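Local atomic coordinates of sulfate transporter 4.1, chloroplastic (Arabidopsis thaliana, PDB entry 7LHV), a protein that cotransports sulfate with protons across the membrane and may take part in regulating sulfate assimilation. Residues 589-594 and 623-628; 580-585 and 614-619; 551-556 and 598-603; 505-510 and 633-638. All coordinates share one frame; numbering follows the deposited sequence.

Contact 1 of 4, residues 589-594 and 623-628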
loop_
_atom_site.group_PDB
_atom_site.type_symbol
_atom_site.label_atom_id
_atom_site.label_comp_id
_atom_site.label_asym_id
_atom_site.label_seq_id
_atom_site.Cartn_x
_atom_site.Cartn_y
_atom_site.Cartn_z
ATOM N N ALA A 589 1.742 -23.069 -3.314
ATOM C CA ALA A 589 0.739 -23.069 -4.371
ATOM C C ALA A 589 1.106 -24.044 -5.480
ATOM O O ALA A 589 0.228 -24.692 -6.054
ATOM C CB ALA A 589 0.560 -21.661 -4.931
ATOM N N LEU A 590 2.393 -24.151 -5.807
ATOM C CA LEU A 590 2.807 -25.093 -6.839
ATOM C C LEU A 590 2.510 -26.528 -6.426
ATOM O O LEU A 590 2.046 -27.333 -7.240
ATOM C CB LEU A 590 4.291 -24.911 -7.149
ATOM C CG LEU A 590 4.633 -23.734 -8.066
ATOM C CD1 LEU A 590 6.134 -23.612 -8.253
ATOM C CD2 LEU A 590 3.934 -23.883 -9.405
ATOM N N LYS A 591 2.758 -26.863 -5.157
ATOM C CA LYS A 591 2.421 -28.197 -4.670
ATOM C C LYS A 591 0.915 -28.436 -4.702
ATOM O O LYS A 591 0.458 -29.526 -5.076
ATOM C CB LYS A 591 2.970 -28.394 -3.258
ATOM C CG LYS A 591 4.479 -28.553 -3.208
ATOM C CD LYS A 591 4.943 -29.091 -1.866
ATOM C CE LYS A 591 4.923 -28.015 -0.797
ATOM N NZ LYS A 591 5.670 -28.440 0.417
ATOM N N GLU A 592 0.127 -27.428 -4.317
ATOM C CA GLU A 592 -1.326 -27.579 -4.360
ATOM C C GLU A 592 -1.822 -27.801 -5.786
ATOM O O GLU A 592 -2.675 -28.666 -6.027
ATOM C CB GLU A 592 -2.004 -26.360 -3.740
ATOM C CG GLU A 592 -1.784 -26.227 -2.247
ATOM C CD GLU A 592 -2.415 -24.973 -1.676
ATOM O OE1 GLU A 592 -3.121 -24.267 -2.426
ATOM O OE2 GLU A 592 -2.203 -24.692 -0.478
ATOM N N LEU A 593 -1.308 -27.027 -6.745
ATOM C CA LEU A 593 -1.707 -27.214 -8.138
ATOM C C LEU A 593 -1.243 -28.556 -8.681
ATOM O O LEU A 593 -1.945 -29.173 -9.487
ATOM C CB LEU A 593 -1.194 -26.070 -9.016
ATOM C CG LEU A 593 -1.995 -24.765 -9.089
ATOM C CD1 LEU A 593 -3.346 -25.049 -9.714
ATOM C CD2 LEU A 593 -2.191 -24.105 -7.745
ATOM N N TYR A 594 -0.069 -29.033 -8.263
ATOM C CA TYR A 594 0.355 -30.359 -8.696
ATOM C C TYR A 594 -0.589 -31.435 -8.175
ATOM O O TYR A 594 -0.946 -32.369 -8.905
ATOM C CB TYR A 594 1.779 -30.647 -8.236
ATOM C CG TYR A 594 2.146 -32.097 -8.406
ATOM C CD1 TYR A 594 2.315 -32.643 -9.669
ATOM C CD2 TYR A 594 2.297 -32.930 -7.309
ATOM C CE1 TYR A 594 2.641 -33.971 -9.832
ATOM C CE2 TYR A 594 2.622 -34.261 -7.463
ATOM C CZ TYR A 594 2.793 -34.776 -8.726
ATOM O OH TYR A 594 3.118 -36.102 -8.885
ATOM N N VAL A 623 10.556 -31.142 -5.443
ATOM C CA VAL A 623 11.221 -32.047 -6.381
ATOM C C VAL A 623 10.889 -33.495 -6.052
ATOM O O VAL A 623 10.601 -34.301 -6.944
ATOM C CB VAL A 623 12.741 -31.803 -6.377
ATOM C CG1 VAL A 623 13.450 -32.890 -7.166
ATOM C CG2 VAL A 623 13.057 -30.442 -6.955
ATOM N N GLU A 624 10.925 -33.849 -4.766
ATOM C CA GLU A 624 10.576 -35.206 -4.366
ATOM C C GLU A 624 9.097 -35.492 -4.583
ATOM O O GLU A 624 8.726 -36.628 -4.897
ATOM C CB GLU A 624 10.955 -35.435 -2.905
ATOM C CG GLU A 624 12.450 -35.398 -2.637
ATOM C CD GLU A 624 13.191 -36.548 -3.291
ATOM O OE1 GLU A 624 12.601 -37.642 -3.420
ATOM O OE2 GLU A 624 14.363 -36.359 -3.677
ATOM N N LEU A 625 8.239 -34.483 -4.417
ATOM C CA LEU A 625 6.803 -34.698 -4.567
ATOM C C LEU A 625 6.427 -34.944 -6.023
ATOM O O LEU A 625 5.684 -35.883 -6.331
ATOM C CB LEU A 625 6.031 -33.505 -4.007
ATOM C CG LEU A 625 4.543 -33.453 -4.354
ATOM C CD1 LEU A 625 3.762 -34.424 -3.491
ATOM C CD2 LEU A 625 4.004 -32.045 -4.196
ATOM N N VAL A 626 6.930 -34.113 -6.938
ATOM C CA VAL A 626 6.546 -34.235 -8.341
ATOM C C VAL A 626 7.477 -35.139 -9.137
ATOM O O VAL A 626 7.120 -35.554 -10.249
ATOM C CB VAL A 626 6.476 -32.858 -9.024
ATOM C CG1 VAL A 626 5.608 -31.908 -8.225
ATOM C CG2 VAL A 626 7.861 -32.291 -9.209
ATOM N N GLY A 627 8.657 -35.454 -8.613
ATOM C CA GLY A 627 9.586 -36.304 -9.327
ATOM C C GLY A 627 10.685 -35.522 -10.013
ATOM O O GLY A 627 10.429 -34.477 -10.617
ATOM N N LYS A 628 11.919 -36.020 -9.924
ATOM C CA LYS A 628 13.041 -35.324 -10.541
ATOM C C LYS A 628 12.998 -35.427 -12.063
ATOM O O LYS A 628 13.541 -34.562 -12.757
ATOM C CB LYS A 628 14.359 -35.880 -10.000
ATOM C CG LYS A 628 15.606 -35.212 -10.554
ATOM C CD LYS A 628 15.731 -33.785 -10.049
ATOM C CE LYS A 628 17.030 -33.144 -10.512
ATOM N NZ LYS A 628 17.130 -31.723 -10.077
#
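Tyr594 meets Val626 and Leu625 where helix 584-599 packs on helix 622-626. The main interaction is a CH-pi contact. Val626 CG1 lies 3.5 Å from the centroid of the Tyr594 ring, 13° off its normal, so the methyl sits over the middle of one face. Tyr594 CG is trans to its own backbone N (chi1 168°), which carries the ring away from its helix and across to the partner. The rest is apolar packing. Leu625 CD2 is 3.7 Å from Tyr594 CD2. The same Leu625 CD2 lies 3.7 Å from Lys591 CG, so this one methyl touches both the ring and an aliphatic stem. Replacing Tyr594 with an alanine removes the ring, which would probably open a gap between the helices and leave Val626 CG1 without its aromatic face. The polar end of Lys591 turns at chi3 (-77°), and NZ hydrogen-bonds to Ser620 O. Phe453 of the second subunit also packs on Lys591. Gly627, with positive phi, ends helix 622-626. The arrangement belongs to the STAS domain: helix 584-599 is the crossover helix of a beta-alpha-beta unit between parallel strands 569-575 and 603-606, here packed against a short helix near the C-terminal end of the domain.

Contact 2 of 4, residues 580-585 and 614-619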
loop_
_atom_site.group_PDB
_atom_site.type_symbol
_atom_site.label_atom_id
_atom_site.label_comp_id
_atom_site.label_asym_id
_atom_site.label_seq_id
_atom_site.Cartn_x
_atom_site.Cartn_y
_atom_site.Cartn_z
ATOM N N THR A 580 12.286 -14.552 -11.565
ATOM C CA THR A 580 13.560 -14.264 -10.917
ATOM C C THR A 580 13.692 -15.005 -9.594
ATOM O O THR A 580 14.753 -15.563 -9.292
ATOM C CB THR A 580 13.709 -12.759 -10.709
ATOM O OG1 THR A 580 13.664 -12.096 -11.977
ATOM C CG2 THR A 580 15.034 -12.446 -10.038
ATOM N N HIS A 581 12.626 -15.031 -8.795
ATOM C CA HIS A 581 12.673 -15.663 -7.486
ATOM C C HIS A 581 11.268 -16.095 -7.096
ATOM O O HIS A 581 10.277 -15.590 -7.624
ATOM C CB HIS A 581 13.257 -14.721 -6.433
ATOM C CG HIS A 581 12.658 -13.349 -6.458
ATOM N ND1 HIS A 581 11.420 -13.068 -5.919
ATOM C CD2 HIS A 581 13.125 -12.179 -6.953
ATOM C CE1 HIS A 581 11.151 -11.786 -6.084
ATOM N NE2 HIS A 581 12.169 -11.223 -6.710
ATOM N N ILE A 582 11.198 -17.041 -6.160
ATOM C CA ILE A 582 9.933 -17.509 -5.609
ATOM C C ILE A 582 10.059 -17.613 -4.096
ATOM O O ILE A 582 11.128 -17.918 -3.561
ATOM C CB ILE A 582 9.495 -18.864 -6.209
ATOM C CG1 ILE A 582 10.577 -19.923 -6.018
ATOM C CG2 ILE A 582 9.143 -18.719 -7.671
ATOM C CD1 ILE A 582 10.177 -21.279 -6.541
ATOM N N ASP A 583 8.955 -17.347 -3.407
ATOM C CA ASP A 583 8.899 -17.414 -1.959
ATOM C C ASP A 583 8.178 -18.689 -1.520
ATOM O O ASP A 583 7.897 -19.581 -2.323
ATOM C CB ASP A 583 8.230 -16.157 -1.401
ATOM C CG ASP A 583 6.817 -15.980 -1.899
ATOM O OD1 ASP A 583 6.444 -16.663 -2.872
ATOM O OD2 ASP A 583 6.079 -15.157 -1.321
ATOM N N SER A 584 7.884 -18.781 -0.222
ATOM C CA SER A 584 7.219 -19.964 0.317
ATOM C C SER A 584 5.814 -20.125 -0.246
ATOM O O SER A 584 5.372 -21.247 -0.526
ATOM C CB SER A 584 7.171 -19.880 1.838
ATOM O OG SER A 584 6.214 -18.920 2.246
ATOM N N SER A 585 5.082 -19.019 -0.393
ATOM C CA SER A 585 3.738 -19.099 -0.954
ATOM C C SER A 585 3.767 -19.691 -2.354
ATOM O O SER A 585 2.869 -20.450 -2.738
ATOM C CB SER A 585 3.089 -17.716 -0.971
ATOM O OG SER A 585 3.026 -17.167 0.333
ATOM N N HIS A 614 15.376 -22.948 -8.345
ATOM C CA HIS A 614 15.598 -24.381 -8.190
ATOM C C HIS A 614 15.985 -24.726 -6.759
ATOM O O HIS A 614 15.540 -25.744 -6.218
ATOM C CB HIS A 614 16.673 -24.859 -9.163
ATOM C CG HIS A 614 16.761 -26.348 -9.279
ATOM N ND1 HIS A 614 17.823 -27.070 -8.778
ATOM C CD2 HIS A 614 15.920 -27.250 -9.835
ATOM C CE1 HIS A 614 17.632 -28.354 -9.023
ATOM N NE2 HIS A 614 16.486 -28.491 -9.665
ATOM N N LEU A 615 16.819 -23.895 -6.131
ATOM C CA LEU A 615 17.202 -24.146 -4.746
ATOM C C LEU A 615 15.993 -24.079 -3.821
ATOM O O LEU A 615 15.828 -24.933 -2.942
ATOM C CB LEU A 615 18.269 -23.143 -4.311
ATOM C CG LEU A 615 18.760 -23.204 -2.864
ATOM C CD1 LEU A 615 19.035 -24.639 -2.438
ATOM C CD2 LEU A 615 20.001 -22.343 -2.694
ATOM N N THR A 616 15.133 -23.074 -4.008
ATOM C CA THR A 616 13.934 -22.965 -3.180
ATOM C C THR A 616 13.002 -24.152 -3.399
ATOM O O THR A 616 12.434 -24.692 -2.444
ATOM C CB THR A 616 13.211 -21.652 -3.471
ATOM O OG1 THR A 616 14.046 -20.554 -3.086
ATOM C CG2 THR A 616 11.905 -21.575 -2.699
ATOM N N ILE A 617 12.842 -24.577 -4.654
ATOM C CA ILE A 617 11.985 -25.721 -4.951
ATOM C C ILE A 617 12.527 -26.979 -4.286
ATOM O O ILE A 617 11.773 -27.758 -3.691
ATOM C CB ILE A 617 11.845 -25.902 -6.475
ATOM C CG1 ILE A 617 10.911 -24.843 -7.058
ATOM C CG2 ILE A 617 11.328 -27.285 -6.807
ATOM C CD1 ILE A 617 10.834 -24.874 -8.566
ATOM N N ALA A 618 13.843 -27.194 -4.366
ATOM C CA ALA A 618 14.439 -28.367 -3.736
ATOM C C ALA A 618 14.288 -28.319 -2.221
ATOM O O ALA A 618 14.044 -29.349 -1.582
ATOM C CB ALA A 618 15.910 -28.479 -4.126
ATOM N N ARG A 619 14.444 -27.136 -1.625
ATOM C CA ARG A 619 14.294 -27.015 -0.178
ATOM C C ARG A 619 12.861 -27.290 0.261
ATOM O O ARG A 619 12.637 -27.932 1.293
ATOM C CB ARG A 619 14.741 -25.632 0.286
ATOM C CG ARG A 619 16.243 -25.486 0.424
ATOM C CD ARG A 619 16.594 -24.511 1.526
ATOM N NE ARG A 619 15.966 -23.214 1.308
ATOM C CZ ARG A 619 16.576 -22.171 0.763
ATOM N NH1 ARG A 619 17.837 -22.236 0.369
ATOM N NH2 ARG A 619 15.902 -21.034 0.607
#
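Ile582 lies in extended conformation two residues before helix 584-599, one before its N-cap, and its CA is 7.2 Å from the CA of Thr616 on helix 611-620. Its side chain points at that helix and does most of the touching. CG1 of Ile582 sits between the backbone N and the carbonyl carbon (chi1 56°), and the chain then runs straight on to CD1. Ile582 CG1 passes Thr616 CG2 at 3.9 Å, the two side chains running in opposite directions. Ile582 CD1 reaches further and packs on Ile617 CG1 at 3.7 Å. Thr616 meets the contact with its methyl: CG2 is 3.8 Å from Ile582 O. Its OG1 is held by its own helix, in a hydrogen bond with Asp612 O. Asp583 turns away and is the N-cap of helix 584-599, with OD1 bonded to Ala586 N. The same region faces the second subunit. Ser584 OG hydrogen-bonds to Asp461 of that subunit, and Arg619 NH2 to its Val457 O. An Asp-Ser-Ser sequence at the start of a helix that follows a central strand recurs in many STAS domains. It probably corresponds to the loop that carries the phosphorylated serine in bacterial anti-sigma factor antagonists.

Contact 3 of 4, residues 551-556 and 598-603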
loop_
_atom_site.group_PDB
_atom_site.type_symbol
_atom_site.label_atom_id
_atom_site.label_comp_id
_atom_site.label_asym_id
_atom_site.label_seq_id
_atom_site.Cartn_x
_atom_site.Cartn_y
_atom_site.Cartn_z
ATOM N N GLU A 551 -7.611 -22.493 -14.441
ATOM C CA GLU A 551 -8.465 -22.427 -15.626
ATOM C C GLU A 551 -8.356 -23.698 -16.460
ATOM O O GLU A 551 -9.329 -24.118 -17.096
ATOM C CB GLU A 551 -8.125 -21.202 -16.475
ATOM C CG GLU A 551 -8.465 -19.876 -15.828
ATOM C CD GLU A 551 -8.099 -18.695 -16.703
ATOM O OE1 GLU A 551 -7.466 -18.911 -17.759
ATOM O OE2 GLU A 551 -8.446 -17.553 -16.340
ATOM N N TYR A 552 -7.184 -24.332 -16.464
ATOM C CA TYR A 552 -7.022 -25.580 -17.205
ATOM C C TYR A 552 -7.788 -26.723 -16.548
ATOM O O TYR A 552 -8.366 -27.569 -17.242
ATOM C CB TYR A 552 -5.536 -25.901 -17.343
ATOM C CG TYR A 552 -4.781 -24.757 -17.975
ATOM C CD1 TYR A 552 -4.905 -24.488 -19.331
ATOM C CD2 TYR A 552 -3.984 -23.918 -17.213
ATOM C CE1 TYR A 552 -4.235 -23.432 -19.911
ATOM C CE2 TYR A 552 -3.311 -22.860 -17.785
ATOM C CZ TYR A 552 -3.441 -22.621 -19.135
ATOM O OH TYR A 552 -2.772 -21.568 -19.712
ATOM N N GLU A 553 -7.827 -26.758 -15.213
ATOM C CA GLU A 553 -8.675 -27.734 -14.536
ATOM C C GLU A 553 -10.141 -27.495 -14.861
ATOM O O GLU A 553 -10.907 -28.446 -15.045
ATOM C CB GLU A 553 -8.470 -27.671 -13.027
ATOM C CG GLU A 553 -7.048 -27.496 -12.593
ATOM C CD GLU A 553 -6.942 -27.260 -11.110
ATOM O OE1 GLU A 553 -7.900 -26.717 -10.526
ATOM O OE2 GLU A 553 -5.896 -27.604 -10.532
ATOM N N VAL A 554 -10.555 -26.229 -14.903
ATOM C CA VAL A 554 -11.942 -25.915 -15.241
ATOM C C VAL A 554 -12.258 -26.366 -16.662
ATOM O O VAL A 554 -13.344 -26.893 -16.937
ATOM C CB VAL A 554 -12.221 -24.415 -15.042
ATOM C CG1 VAL A 554 -13.688 -24.120 -15.280
ATOM C CG2 VAL A 554 -11.836 -23.994 -13.637
ATOM N N ALA A 555 -11.318 -26.165 -17.586
ATOM C CA ALA A 555 -11.510 -26.638 -18.954
ATOM C C ALA A 555 -11.626 -28.157 -19.002
ATOM O O ALA A 555 -12.452 -28.701 -19.743
ATOM C CB ALA A 555 -10.364 -26.159 -19.843
ATOM N N VAL A 556 -10.801 -28.859 -18.220
ATOM C CA VAL A 556 -10.880 -30.318 -18.172
ATOM C C VAL A 556 -12.225 -30.766 -17.610
ATOM O O VAL A 556 -12.829 -31.730 -18.099
ATOM C CB VAL A 556 -9.704 -30.891 -17.361
ATOM C CG1 VAL A 556 -9.927 -32.362 -17.058
ATOM C CG2 VAL A 556 -8.404 -30.698 -18.115
ATOM N N LYS A 598 -2.894 -33.969 -10.407
ATOM C CA LYS A 598 -3.006 -35.415 -10.217
ATOM C C LYS A 598 -4.454 -35.843 -10.025
ATOM O O LYS A 598 -4.856 -36.913 -10.499
ATOM C CB LYS A 598 -2.153 -35.872 -9.033
ATOM C CG LYS A 598 -0.653 -35.644 -9.171
ATOM C CD LYS A 598 -0.041 -36.621 -10.182
ATOM C CE LYS A 598 0.086 -36.063 -11.588
ATOM N NZ LYS A 598 0.781 -37.031 -12.482
ATOM N N THR A 599 -5.252 -35.033 -9.330
ATOM C CA THR A 599 -6.673 -35.341 -9.217
ATOM C C THR A 599 -7.346 -35.321 -10.583
ATOM O O THR A 599 -8.200 -36.166 -10.878
ATOM C CB THR A 599 -7.355 -34.357 -8.266
ATOM O OG1 THR A 599 -6.753 -34.455 -6.970
ATOM C CG2 THR A 599 -8.838 -34.667 -8.149
ATOM N N ARG A 600 -6.962 -34.377 -11.440
ATOM C CA ARG A 600 -7.524 -34.247 -12.776
ATOM C C ARG A 600 -6.750 -35.035 -13.824
ATOM O O ARG A 600 -7.063 -34.927 -15.014
ATOM C CB ARG A 600 -7.574 -32.774 -13.189
ATOM C CG ARG A 600 -8.942 -32.136 -13.077
ATOM C CD ARG A 600 -9.168 -31.594 -11.681
ATOM N NE ARG A 600 -10.219 -30.585 -11.650
ATOM C CZ ARG A 600 -10.614 -29.954 -10.555
ATOM N NH1 ARG A 600 -10.068 -30.208 -9.378
ATOM N NH2 ARG A 600 -11.581 -29.046 -10.642
ATOM N N ASP A 601 -5.748 -35.814 -13.411
ATOM C CA ASP A 601 -4.911 -36.590 -14.328
ATOM C C ASP A 601 -4.155 -35.683 -15.299
ATOM O O ASP A 601 -4.121 -35.926 -16.508
ATOM C CB ASP A 601 -5.738 -37.634 -15.085
ATOM C CG ASP A 601 -4.887 -38.734 -15.680
ATOM O OD1 ASP A 601 -3.688 -38.809 -15.341
ATOM O OD2 ASP A 601 -5.418 -39.523 -16.487
ATOM N N ILE A 602 -3.542 -34.629 -14.765
ATOM C CA ILE A 602 -2.718 -33.703 -15.533
ATOM C C ILE A 602 -1.309 -33.733 -14.961
ATOM O O ILE A 602 -1.130 -33.729 -13.738
ATOM C CB ILE A 602 -3.288 -32.271 -15.510
ATOM C CG1 ILE A 602 -4.699 -32.242 -16.095
ATOM C CG2 ILE A 602 -2.393 -31.322 -16.275
ATOM C CD1 ILE A 602 -5.457 -30.976 -15.778
ATOM N N GLN A 603 -0.314 -33.778 -15.842
ATOM C CA GLN A 603 1.083 -33.815 -15.435
ATOM C C GLN A 603 1.640 -32.400 -15.354
ATOM O O GLN A 603 1.445 -31.595 -16.270
ATOM C CB GLN A 603 1.907 -34.641 -16.421
ATOM C CG GLN A 603 3.361 -34.794 -16.036
ATOM C CD GLN A 603 3.535 -35.268 -14.613
ATOM O OE1 GLN A 603 3.115 -36.366 -14.255
ATOM N NE2 GLN A 603 4.146 -34.433 -13.786
#
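Arg600 lays one face of its guanidinium group against Glu553 of helix 542-560. Glu553 CB covers that face, 3.7 Å from Arg600 NE. The carboxylate lies further above the guanidinium plane. Glu553 OE1 is 4.3 Å from Arg600 NH1, and no N-H points at it, so any attraction is probably one of charge alone. The arginine is gripped by other partners. NH2 forms a salt bridge with Asp557, and NH1 hydrogen-bonds to Ala357 O of the second subunit. A bend at chi2 (87°) brings the stem of Arg600 alongside the helix. Glu596 lies close to the other carboxylate oxygen of Glu553, and the nearby arginine probably offsets part of this like-charge pair. Helices 542-560 and 584-599 each follow a strand of the STAS domain sheet, and this contact joins the first to the turn that leads from the second into strand 603-606. Asp601 makes that turn in a Schellman motif, with positive phi. Val556 meets both sides of the turn with its two methyls. CG1 of Val556 is 4.1 Å from Arg600 CG, their side chains crossing at a slant. CG2 of Val556 lies 3.8 Å from Ile602 CD1, these two side chains sliding past each other in opposite directions. Ile602 also packs on Ile569 and Val572 of strand 569-575. Across the turn, Lys598 NZ donates to Gln603 OE1 at 3.0 Å. The C=O...N angle is 129°, and the donor stands above the carbonyl plane of the amide, 47° out of it.

Contact 4 of 4, residues 505-510 and 633-638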
loop_
_atom_site.group_PDB
_atom_site.type_symbol
_atom_site.label_atom_id
_atom_site.label_comp_id
_atom_site.label_asym_id
_atom_site.label_seq_id
_atom_site.Cartn_x
_atom_site.Cartn_y
_atom_site.Cartn_z
ATOM N N GLY A 505 3.826 -20.959 -27.932
ATOM C CA GLY A 505 3.542 -21.826 -29.052
ATOM C C GLY A 505 4.728 -22.694 -29.398
ATOM O O GLY A 505 5.011 -23.669 -28.696
ATOM N N ARG A 506 5.435 -22.350 -30.469
ATOM C CA ARG A 506 6.616 -23.109 -30.850
ATOM C C ARG A 506 7.676 -22.993 -29.762
ATOM O O ARG A 506 7.729 -22.009 -29.019
ATOM C CB ARG A 506 7.157 -22.613 -32.191
ATOM C CG ARG A 506 8.314 -23.425 -32.744
ATOM C CD ARG A 506 7.980 -24.906 -32.807
ATOM N NE ARG A 506 9.001 -25.656 -33.527
ATOM C CZ ARG A 506 8.917 -26.944 -33.825
ATOM N NH1 ARG A 506 7.866 -27.667 -33.476
ATOM N NH2 ARG A 506 9.910 -27.521 -34.496
ATOM N N LEU A 507 8.519 -24.022 -29.666
ATOM C CA LEU A 507 9.417 -24.154 -28.522
ATOM C C LEU A 507 10.324 -22.943 -28.337
ATOM O O LEU A 507 10.339 -22.380 -27.229
ATOM C CB LEU A 507 10.222 -25.448 -28.667
ATOM C CG LEU A 507 9.335 -26.683 -28.660
ATOM C CD1 LEU A 507 10.143 -27.940 -28.932
ATOM C CD2 LEU A 507 8.625 -26.752 -27.339
ATOM N N PRO A 508 11.087 -22.459 -29.366
ATOM C CA PRO A 508 11.810 -21.190 -29.224
ATOM C C PRO A 508 10.923 -19.991 -29.543
ATOM O O PRO A 508 11.314 -19.081 -30.274
ATOM C CB PRO A 508 12.957 -21.340 -30.227
ATOM C CG PRO A 508 12.364 -22.142 -31.313
ATOM C CD PRO A 508 11.365 -23.078 -30.678
ATOM N N GLY A 509 9.712 -19.995 -28.988
ATOM C CA GLY A 509 8.759 -18.943 -29.269
ATOM C C GLY A 509 8.317 -18.193 -28.033
ATOM O O GLY A 509 8.915 -18.325 -26.962
ATOM N N THR A 510 7.254 -17.414 -28.174
ATOM C CA THR A 510 6.773 -16.545 -27.112
ATOM C C THR A 510 5.256 -16.469 -27.240
ATOM O O THR A 510 4.640 -17.322 -27.887
ATOM C CB THR A 510 7.474 -15.175 -27.178
ATOM O OG1 THR A 510 6.944 -14.307 -26.167
ATOM C CG2 THR A 510 7.293 -14.539 -28.545
ATOM N N VAL A 633 15.926 -28.332 -18.360
ATOM C CA VAL A 633 16.643 -27.077 -18.550
ATOM C C VAL A 633 16.170 -26.313 -19.775
ATOM O O VAL A 633 16.566 -25.151 -19.949
ATOM C CB VAL A 633 18.168 -27.305 -18.629
ATOM C CG1 VAL A 633 18.683 -27.907 -17.333
ATOM C CG2 VAL A 633 18.510 -28.194 -19.812
ATOM N N ARG A 634 15.352 -26.921 -20.632
ATOM C CA ARG A 634 14.843 -26.280 -21.835
ATOM C C ARG A 634 13.396 -26.704 -22.039
ATOM O O ARG A 634 12.910 -27.641 -21.404
ATOM C CB ARG A 634 15.687 -26.644 -23.066
ATOM C CG ARG A 634 17.120 -26.143 -22.998
ATOM C CD ARG A 634 17.964 -26.666 -24.148
ATOM N NE ARG A 634 17.572 -26.094 -25.430
ATOM C CZ ARG A 634 17.056 -26.791 -26.433
ATOM N NH1 ARG A 634 16.844 -28.092 -26.332
ATOM N NH2 ARG A 634 16.751 -26.168 -27.567
ATOM N N VAL A 635 12.700 -25.988 -22.921
ATOM C CA VAL A 635 11.338 -26.388 -23.263
ATOM C C VAL A 635 11.342 -27.482 -24.324
ATOM O O VAL A 635 10.414 -28.299 -24.382
ATOM C CB VAL A 635 10.517 -25.172 -23.719
ATOM C CG1 VAL A 635 11.072 -24.600 -25.007
ATOM C CG2 VAL A 635 9.055 -25.553 -23.899
ATOM N N HIS A 636 12.379 -27.528 -25.161
ATOM C CA HIS A 636 12.397 -28.475 -26.270
ATOM C C HIS A 636 12.365 -29.911 -25.764
ATOM O O HIS A 636 11.516 -30.707 -26.178
ATOM C CB HIS A 636 13.630 -28.238 -27.142
ATOM C CG HIS A 636 13.702 -26.867 -27.743
ATOM N ND1 HIS A 636 13.862 -25.727 -26.983
ATOM C CD2 HIS A 636 13.657 -26.454 -29.032
ATOM C CE1 HIS A 636 13.899 -24.672 -27.777
ATOM N NE2 HIS A 636 13.778 -25.086 -29.025
ATOM N N ASP A 637 13.273 -30.252 -24.846
ATOM C CA ASP A 637 13.313 -31.614 -24.324
ATOM C C ASP A 637 12.091 -31.933 -23.470
ATOM O O ASP A 637 11.623 -33.077 -23.470
ATOM C CB ASP A 637 14.611 -31.835 -23.543
ATOM C CG ASP A 637 14.732 -30.938 -22.328
ATOM O OD1 ASP A 637 13.832 -30.107 -22.098
ATOM O OD2 ASP A 637 15.741 -31.056 -21.603
ATOM N N ALA A 638 11.560 -30.944 -22.747
ATOM C CA ALA A 638 10.346 -31.165 -21.966
ATOM C C ALA A 638 9.183 -31.559 -22.864
ATOM O O ALA A 638 8.483 -32.544 -22.602
ATOM C CB ALA A 638 10.000 -29.909 -21.164
#
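The chi1 torsion of His636 (-60°) holds CG opposite the carbonyl carbon and swings the imidazole under Leu507 CB. Leu507 has a similar chi1 (-62°), which sends its CG and methyls toward Val635 and the backbone of His636. Leu507 CB makes a CH-pi contact, 3.6 Å from the centroid of the His636 ring and 13° off the normal. Arg634 NH2 lies over the opposite face of the ring. The two methyls of Leu507 spread over helix 635-643. Leu507 CD1 is 3.5 Å from His636 CA, and Leu507 CD2 is 3.7 Å from Val635 CG2. Pro508 adds to the grip on the ring, with CD 3.5 Å from His636 NE2. The proline and histidine side chains cross at about a right angle. An alanine in place of His636 takes the ring away, and would probably leave Leu507 CB and Pro508 CD without their partner. The loop turns at Pro508, the centre of an inverse gamma turn. It leaves strand 501-504, the edge strand that runs antiparallel to 527-533 in the sheet of the STAS domain. The contact thus packs the loop between the first two strands of this sheet on helix 635-643, the last modelled helix.

Overall arrangement
All four contacts lie in the STAS fold around one four-stranded sheet. Contacts 1, 2 and 3 share helix 584-599, with contact 2 at its N-terminal end, contact 1 along it and contact 3 at its C-terminal end. Contacts 1 and 2 have centres 12 Å apart and touch through Val623 CG2 and Ile617 CG2, 3.6 Å apart. Contacts 1 and 3 are 14 Å apart by centres and also touch. Contact 4, about 21 to 22 Å from the others between centres, closes the chain loop that holds them. Contacts 1, 2 and 3 reach the second subunit; contact 4 does not. The Asp583 side chain of contact 2 lies about 12 Å from a bound sphingosine phosphate lipid.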